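Local coordinates for protein hydroxylase (Rhodococcus sp., PDB 2OR0) that probably acts as a flavin-dependent monooxygenase of the acyl-CoA dehydrogenase family, using reduced flavin and molecular oxygen to hydroxylate a substrate, at residues Gln42-Thr50 with Leu204-Leu212; Pro244-Cys252 with Ala316-Asp324. All blocks are in the same frame, centred on the assembly; numbering follows the deposited sequence.

In the fold
From the N terminus, helix 33-46 ends in the first half of contact 1, and the chain then runs through 153 further residues, helices first and the strands of the mixed sheet later, before Leu204-Leu212 closes that loop. Contact 1 thereby ties the end of an N-terminal helix to the approach to strand 210-214. Contact 2 opens only afterwards: its loop of 63 mostly helical residues contains nearly all of helix 250-277 and most of helix 292-324, and it joins the entrance of the former to the last turns of the latter. The two loops follow in series, neither nested nor crossed. The centres of contact 1 and contact 2 are about 32 Å apart, on opposite sides of the chain's centre.

Contact 1 of 2, residues Gln42-Thr50 with Leu204-Leu212; sequences QSEADCRLT and LRGTGSKDL
Glu44 O is gripped twice: Cys47 N donates to it within the last helical turn, and a water donates to it over 2.6 Å. The same water accepts from Arg205 NE at 2.9 Å, lying in the guanidinium plane at its edge, so it links the helix end to the arginine. A second water makes a similar link through the carboxylate, donating to Glu44 OE2 and accepting from the backbone N of Arg205. The two side chains themselves form no salt bridge: Glu44 OE2 stays 4.8 Å from Arg205 NE, their planar groups are turned 74° apart, and the carboxylate pairs with Arg375 while Arg205 NH2 reaches Asp200 and Val201 O. Their meeting is aliphatic, Glu44 CG against Arg205 CB at 3.8 Å. A bend in the arginine chain (chi3 63°) brings the guanidinium against Cys47, whose SG sits over one face, offset toward the rim and 3.2 Å from Arg205 NH1. An alanine in place of Arg205 would remove the plate that Cys47 SG packs on and is likely to leave the bridging water without its N-H donor and Asp200 without its charged mate. Beyond this, backbone meets backbone. Gly206 CA gives a CH···O contact to Ser43 O, Cys47 CA gives one to Arg205 O, and a third water joins Leu49 N to Thr207 O. Cys47 O approaches Gly208 CA to 3.1 Å, where a beta carbon would clash, and the positive phi of Gly208 also favours glycine. Cys47 itself has positive phi (55°), and Arg48 N bonds back to Ser43 O over 3.1 Å. The arrangement is a Schellman motif ending helix 33-46, docked against the glycine-containing 3-10 turn that leads into strand 210-214.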
# COMPACT_ATOMS: atom_id res chain seq x y z
N GLN A 42 -7.94 -18.40 -7.86
CA GLN A 42 -8.71 -18.87 -6.71
C GLN A 42 -8.92 -17.79 -5.65
O GLN A 42 -10.01 -17.67 -5.10
CB GLN A 42 -8.09 -20.15 -6.11
CG GLN A 42 -9.00 -20.86 -5.09
CD GLN A 42 -10.30 -21.34 -5.71
OE1 GLN A 42 -10.29 -22.16 -6.62
NE2 GLN A 42 -11.44 -20.81 -5.22
N SER A 43 -7.89 -16.99 -5.36
CA SER A 43 -8.06 -15.85 -4.43
C SER A 43 -9.09 -14.86 -4.97
O SER A 43 -9.84 -14.23 -4.22
CB SER A 43 -6.73 -15.12 -4.16
OG SER A 43 -5.75 -16.00 -3.63
N GLU A 44 -9.11 -14.69 -6.29
CA GLU A 44 -10.08 -13.79 -6.86
C GLU A 44 -11.50 -14.34 -6.70
O GLU A 44 -12.40 -13.63 -6.26
CB GLU A 44 -9.78 -13.49 -8.31
CG GLU A 44 -10.33 -12.12 -8.69
CD GLU A 44 -10.58 -12.02 -10.12
OE1 GLU A 44 -10.68 -13.11 -10.75
OE2 GLU A 44 -10.66 -10.89 -10.61
N ALA A 45 -11.67 -15.61 -7.05
CA ALA A 45 -12.97 -16.27 -6.93
C ALA A 45 -13.47 -16.24 -5.48
O ALA A 45 -14.66 -16.03 -5.24
CB ALA A 45 -12.87 -17.71 -7.45
N ASP A 46 -12.55 -16.37 -4.51
CA ASP A 46 -12.91 -16.36 -3.09
C ASP A 46 -13.09 -14.96 -2.52
O ASP A 46 -13.62 -14.82 -1.43
CB ASP A 46 -11.84 -17.04 -2.24
CG ASP A 46 -11.69 -18.53 -2.53
OD1 ASP A 46 -12.59 -19.13 -3.17
OD2 ASP A 46 -10.65 -19.09 -2.10
N CYS A 47 -12.61 -13.94 -3.24
CA CYS A 47 -12.49 -12.56 -2.72
C CYS A 47 -11.68 -12.49 -1.44
O CYS A 47 -12.04 -11.76 -0.51
CB CYS A 47 -13.87 -11.90 -2.51
SG CYS A 47 -14.80 -11.78 -4.01
N ARG A 48 -10.58 -13.23 -1.40
CA ARG A 48 -9.80 -13.43 -0.19
C ARG A 48 -8.58 -14.21 -0.62
O ARG A 48 -8.71 -15.18 -1.36
CB ARG A 48 -10.64 -14.24 0.82
CG ARG A 48 -9.90 -14.86 2.00
CD ARG A 48 -10.66 -16.09 2.55
NE ARG A 48 -10.18 -16.50 3.88
CZ ARG A 48 -9.11 -17.25 4.11
NH1 ARG A 48 -8.34 -17.71 3.11
NH2 ARG A 48 -8.79 -17.55 5.38
N LEU A 49 -7.39 -13.81 -0.19
CA LEU A 49 -6.20 -14.60 -0.50
C LEU A 49 -6.39 -16.01 0.05
O LEU A 49 -6.75 -16.18 1.21
CB LEU A 49 -4.92 -14.00 0.11
CG LEU A 49 -4.36 -12.67 -0.39
CD1 LEU A 49 -3.16 -12.23 0.41
CD2 LEU A 49 -3.98 -12.73 -1.88
N THR A 50 -6.16 -17.01 -0.79
CA THR A 50 -6.15 -18.39 -0.33
C THR A 50 -5.09 -18.52 0.78
O THR A 50 -4.19 -17.69 0.89
CB THR A 50 -5.82 -19.40 -1.47
OG1 THR A 50 -4.45 -19.25 -1.84
CG2 THR A 50 -6.70 -19.18 -2.71
N LEU A 204 -9.07 -5.89 -7.37
CA LEU A 204 -8.40 -6.26 -6.12
C LEU A 204 -9.30 -7.15 -5.25
O LEU A 204 -9.28 -7.06 -4.00
CB LEU A 204 -7.99 -5.00 -5.35
CG LEU A 204 -6.78 -4.24 -5.92
CD1 LEU A 204 -6.51 -2.99 -5.08
CD2 LEU A 204 -5.56 -5.20 -5.97
N ARG A 205 -10.09 -8.00 -5.92
CA ARG A 205 -11.13 -8.81 -5.28
C ARG A 205 -10.43 -9.70 -4.28
O ARG A 205 -10.87 -9.82 -3.14
CB ARG A 205 -11.93 -9.63 -6.31
CG ARG A 205 -12.89 -8.76 -7.14
CD ARG A 205 -13.61 -9.52 -8.25
NE ARG A 205 -14.48 -10.58 -7.75
CZ ARG A 205 -15.68 -10.38 -7.19
NH1 ARG A 205 -16.39 -11.43 -6.78
NH2 ARG A 205 -16.18 -9.16 -7.03
N GLY A 206 -9.28 -10.23 -4.70
CA GLY A 206 -8.50 -11.17 -3.93
C GLY A 206 -7.84 -10.62 -2.69
O GLY A 206 -7.28 -11.39 -1.92
N THR A 207 -7.88 -9.30 -2.49
CA THR A 207 -7.34 -8.69 -1.27
C THR A 207 -8.21 -8.95 -0.03
O THR A 207 -7.73 -8.90 1.11
CB THR A 207 -7.10 -7.16 -1.44
OG1 THR A 207 -8.34 -6.47 -1.64
CG2 THR A 207 -6.15 -6.87 -2.63
N GLY A 208 -9.49 -9.25 -0.28
CA GLY A 208 -10.46 -9.48 0.77
C GLY A 208 -10.50 -8.33 1.72
O GLY A 208 -10.40 -8.54 2.92
N SER A 209 -10.65 -7.11 1.18
CA SER A 209 -10.62 -5.89 1.97
C SER A 209 -11.98 -5.57 2.61
O SER A 209 -12.60 -4.53 2.35
CB SER A 209 -10.10 -4.73 1.13
OG SER A 209 -8.82 -5.03 0.57
N LYS A 210 -12.41 -6.46 3.49
CA LYS A 210 -13.72 -6.41 4.16
C LYS A 210 -13.84 -5.28 5.19
O LYS A 210 -12.83 -4.68 5.58
CB LYS A 210 -14.00 -7.78 4.82
CG LYS A 210 -14.27 -8.90 3.80
CD LYS A 210 -14.12 -10.26 4.46
CE LYS A 210 -14.07 -11.40 3.47
NZ LYS A 210 -13.78 -12.67 4.21
N ASP A 211 -15.09 -4.96 5.55
CA ASP A 211 -15.38 -4.05 6.65
C ASP A 211 -15.06 -4.70 7.99
O ASP A 211 -15.18 -5.93 8.16
CB ASP A 211 -16.88 -3.68 6.65
CG ASP A 211 -17.28 -2.73 5.51
OD1 ASP A 211 -16.50 -2.52 4.53
OD2 ASP A 211 -18.40 -2.19 5.60
N LEU A 212 -14.68 -3.87 8.96
CA LEU A 212 -14.53 -4.28 10.35
C LEU A 212 -15.47 -3.44 11.21
O LEU A 212 -15.61 -2.24 10.99
CB LEU A 212 -13.09 -4.01 10.84
CG LEU A 212 -11.83 -4.60 10.19
CD1 LEU A 212 -10.61 -4.36 11.07
CD2 LEU A 212 -11.95 -6.09 9.86
O HOH W 1 -9.73 -8.57 -9.08
O HOH W 2 -14.43 -13.51 -7.93
O HOH W 3 -7.28 -11.52 1.97

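Contact 2 of 2, residues Pro244-Cys252 with Ala316-Asp324; sequences PLFNMPYSC and ADRFYDKVD
A helix entrance packed on a helix exit defines this contact: Pro244-Pro249 leads, through a short 3-10 turn, into helix 250-277 and lies along the final turns of helix 292-324, which belongs to the acyl-CoA dehydrogenase C-terminal family region. The CA pairing, Pro244 with Asp324, Met248 with Tyr320 and Cys252 with Ala316, shows the two segments running in opposite directions. Met248, present as selenomethionine, fills the middle. Its chain folds back at chi2 (-77°) and again at chi3 (-69°), which lays SE beside Tyr320 N at 3.5 Å and sends CE to Phe319 CB at 3.7 Å. Because Tyr320 N already donates to Ala316 O, the selenium approach is best read as van der Waals contact. At the Asp324 end, the CB of Val323 is directed toward the other segment, and its CG1 meets Asn247 CB at 3.7 Å and lies close to the carbonyl of Pro244. The pyrrolidine ring of Pro244 leans on the phenol of Tyr320, with CB 3.8 Å from Tyr320 CE1, and its CG also touches Asp324 OD1. At the other end, Cys252 CB comes to the edge of the Phe319 ring, near its plane, at 3.8 Å from CD2. Pro249, the N-cap residue of helix 250-277, brings its CG obliquely to the same CD2, while Cys252 SG makes an oblique sulfur-aromatic contact 5.1 Å from the ring centroid. Pro78 of helix 78-91 touches Leu245, Met248, Ala316 and Tyr320. A water accepts from Leu245 N at 2.9 Å and also hydrogen-bonds Tyr320 OH. With no direct hydrogen bond between the segments, their cohesion probably comes chiefly from dispersion and hydrophobic burial, and this water supplies a polar link between them.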
# COMPACT_ATOMS: atom_id res chain seq x y z
N PRO A 244 17.82 5.25 10.17
CA PRO A 244 17.22 6.25 9.27
C PRO A 244 15.87 5.78 8.69
O PRO A 244 14.99 6.59 8.51
CB PRO A 244 18.27 6.44 8.18
CG PRO A 244 19.59 6.06 8.87
CD PRO A 244 19.17 4.87 9.71
N LEU A 245 15.72 4.48 8.43
CA LEU A 245 14.47 3.95 7.92
C LEU A 245 13.29 4.44 8.77
O LEU A 245 12.31 5.00 8.24
CB LEU A 245 14.47 2.43 7.83
CG LEU A 245 13.09 1.83 7.53
CD1 LEU A 245 12.57 2.20 6.10
CD2 LEU A 245 13.13 0.35 7.74
N PHE A 246 13.42 4.29 10.09
CA PHE A 246 12.31 4.58 11.00
C PHE A 246 12.12 6.04 11.25
O PHE A 246 11.19 6.43 11.95
CB PHE A 246 12.44 3.79 12.30
CG PHE A 246 12.40 2.33 12.08
CD1 PHE A 246 11.35 1.76 11.35
CD2 PHE A 246 13.42 1.51 12.55
CE1 PHE A 246 11.31 0.40 11.12
CE2 PHE A 246 13.37 0.14 12.33
CZ PHE A 246 12.31 -0.41 11.60
N ASN A 247 12.98 6.87 10.67
CA ASN A 247 12.77 8.30 10.76
C ASN A 247 12.27 8.94 9.48
O ASN A 247 12.24 10.16 9.36
CB ASN A 247 14.01 9.00 11.30
CG ASN A 247 14.30 8.62 12.74
OD1 ASN A 247 13.82 9.29 13.66
ND2 ASN A 247 15.06 7.55 12.94
N MSE A 248 11.89 8.10 8.52
CA MSE A 248 11.30 8.58 7.24
C MSE A 248 9.93 9.27 7.45
O MSE A 248 9.24 8.95 8.41
CB MSE A 248 11.17 7.41 6.26
CG MSE A 248 12.51 6.87 5.74
SE MSE A 248 13.25 8.03 4.37
CE MSE A 248 11.91 7.69 2.92
N PRO A 249 9.55 10.24 6.58
CA PRO A 249 8.20 10.80 6.75
C PRO A 249 7.10 9.75 6.54
O PRO A 249 7.20 8.95 5.60
CB PRO A 249 8.13 11.87 5.66
CG PRO A 249 9.61 12.19 5.34
CD PRO A 249 10.27 10.87 5.46
N TYR A 250 6.06 9.79 7.39
CA TYR A 250 4.88 8.92 7.24
C TYR A 250 4.21 9.12 5.86
O TYR A 250 3.83 8.15 5.23
CB TYR A 250 3.87 9.19 8.38
CG TYR A 250 2.57 8.40 8.32
CD1 TYR A 250 2.44 7.14 8.93
CD2 TYR A 250 1.45 8.92 7.66
CE1 TYR A 250 1.23 6.42 8.86
CE2 TYR A 250 0.24 8.22 7.62
CZ TYR A 250 0.14 6.98 8.21
OH TYR A 250 -1.07 6.33 8.13
N SER A 251 4.11 10.37 5.42
CA SER A 251 3.49 10.68 4.14
C SER A 251 4.25 10.16 2.93
O SER A 251 3.70 10.08 1.83
CB SER A 251 3.27 12.18 4.00
OG SER A 251 4.48 12.90 3.85
N CYS A 252 5.52 9.82 3.12
CA CYS A 252 6.24 9.09 2.12
C CYS A 252 6.00 7.59 2.27
O CYS A 252 5.61 6.93 1.29
CB CYS A 252 7.75 9.42 2.15
SG CYS A 252 8.69 8.50 0.90
N ALA A 316 11.94 8.60 -2.33
CA ALA A 316 12.34 7.82 -1.16
C ALA A 316 13.88 7.76 -1.01
O ALA A 316 14.38 7.87 0.11
CB ALA A 316 11.75 6.41 -1.22
N ASP A 317 14.61 7.57 -2.13
CA ASP A 317 16.09 7.60 -2.13
C ASP A 317 16.62 8.87 -1.50
O ASP A 317 17.54 8.83 -0.67
CB ASP A 317 16.62 7.65 -3.55
CG ASP A 317 16.68 6.33 -4.22
OD1 ASP A 317 16.61 5.27 -3.57
OD2 ASP A 317 16.83 6.37 -5.45
N ARG A 318 16.08 9.98 -1.96
CA ARG A 318 16.51 11.31 -1.58
C ARG A 318 16.13 11.64 -0.15
O ARG A 318 16.95 12.22 0.58
CB ARG A 318 15.93 12.34 -2.53
CG ARG A 318 16.25 13.79 -2.21
CD ARG A 318 16.01 14.70 -3.47
NE ARG A 318 14.85 14.19 -4.22
CZ ARG A 318 13.58 14.49 -3.94
NH1 ARG A 318 12.59 13.97 -4.66
NH2 ARG A 318 13.29 15.33 -2.94
N PHE A 319 14.90 11.28 0.25
CA PHE A 319 14.47 11.46 1.63
C PHE A 319 15.37 10.62 2.55
O PHE A 319 15.81 11.10 3.60
CB PHE A 319 13.00 11.03 1.80
CG PHE A 319 11.98 12.07 1.34
CD1 PHE A 319 12.35 13.18 0.58
CD2 PHE A 319 10.61 11.90 1.65
CE1 PHE A 319 11.39 14.13 0.15
CE2 PHE A 319 9.65 12.84 1.24
CZ PHE A 319 10.04 13.95 0.49
N TYR A 320 15.64 9.38 2.17
CA TYR A 320 16.51 8.54 2.97
C TYR A 320 17.90 9.18 3.15
O TYR A 320 18.42 9.16 4.24
CB TYR A 320 16.64 7.14 2.38
CG TYR A 320 17.41 6.18 3.29
CD1 TYR A 320 16.73 5.37 4.20
CD2 TYR A 320 18.81 6.07 3.22
CE1 TYR A 320 17.41 4.50 5.04
CE2 TYR A 320 19.51 5.17 4.04
CZ TYR A 320 18.81 4.40 4.95
OH TYR A 320 19.47 3.52 5.77
N ASP A 321 18.45 9.73 2.06
CA ASP A 321 19.76 10.41 2.09
C ASP A 321 19.79 11.57 3.07
O ASP A 321 20.73 11.66 3.86
CB ASP A 321 20.20 10.88 0.70
CG ASP A 321 20.76 9.75 -0.13
OD1 ASP A 321 21.15 8.72 0.46
OD2 ASP A 321 20.81 9.88 -1.38
N LYS A 322 18.79 12.44 3.00
CA LYS A 322 18.64 13.51 3.99
C LYS A 322 18.52 13.00 5.43
O LYS A 322 19.19 13.52 6.33
CB LYS A 322 17.47 14.43 3.64
CG LYS A 322 17.76 15.27 2.43
CD LYS A 322 16.59 16.11 1.98
CE LYS A 322 17.04 17.12 0.91
NZ LYS A 322 17.66 16.43 -0.30
N VAL A 323 17.69 11.98 5.67
CA VAL A 323 17.56 11.39 7.01
C VAL A 323 18.89 10.75 7.50
O VAL A 323 19.29 10.96 8.64
CB VAL A 323 16.38 10.40 7.12
CG1 VAL A 323 16.32 9.81 8.50
CG2 VAL A 323 15.05 11.09 6.79
N ASP A 324 19.56 9.99 6.63
CA ASP A 324 20.87 9.40 6.95
C ASP A 324 21.90 10.48 7.31
O ASP A 324 22.71 10.27 8.18
CB ASP A 324 21.38 8.56 5.79
CG ASP A 324 22.39 7.49 6.22
OD1 ASP A 324 22.69 7.35 7.42
OD2 ASP A 324 22.90 6.78 5.34
O HOH W 4 17.77 2.40 8.04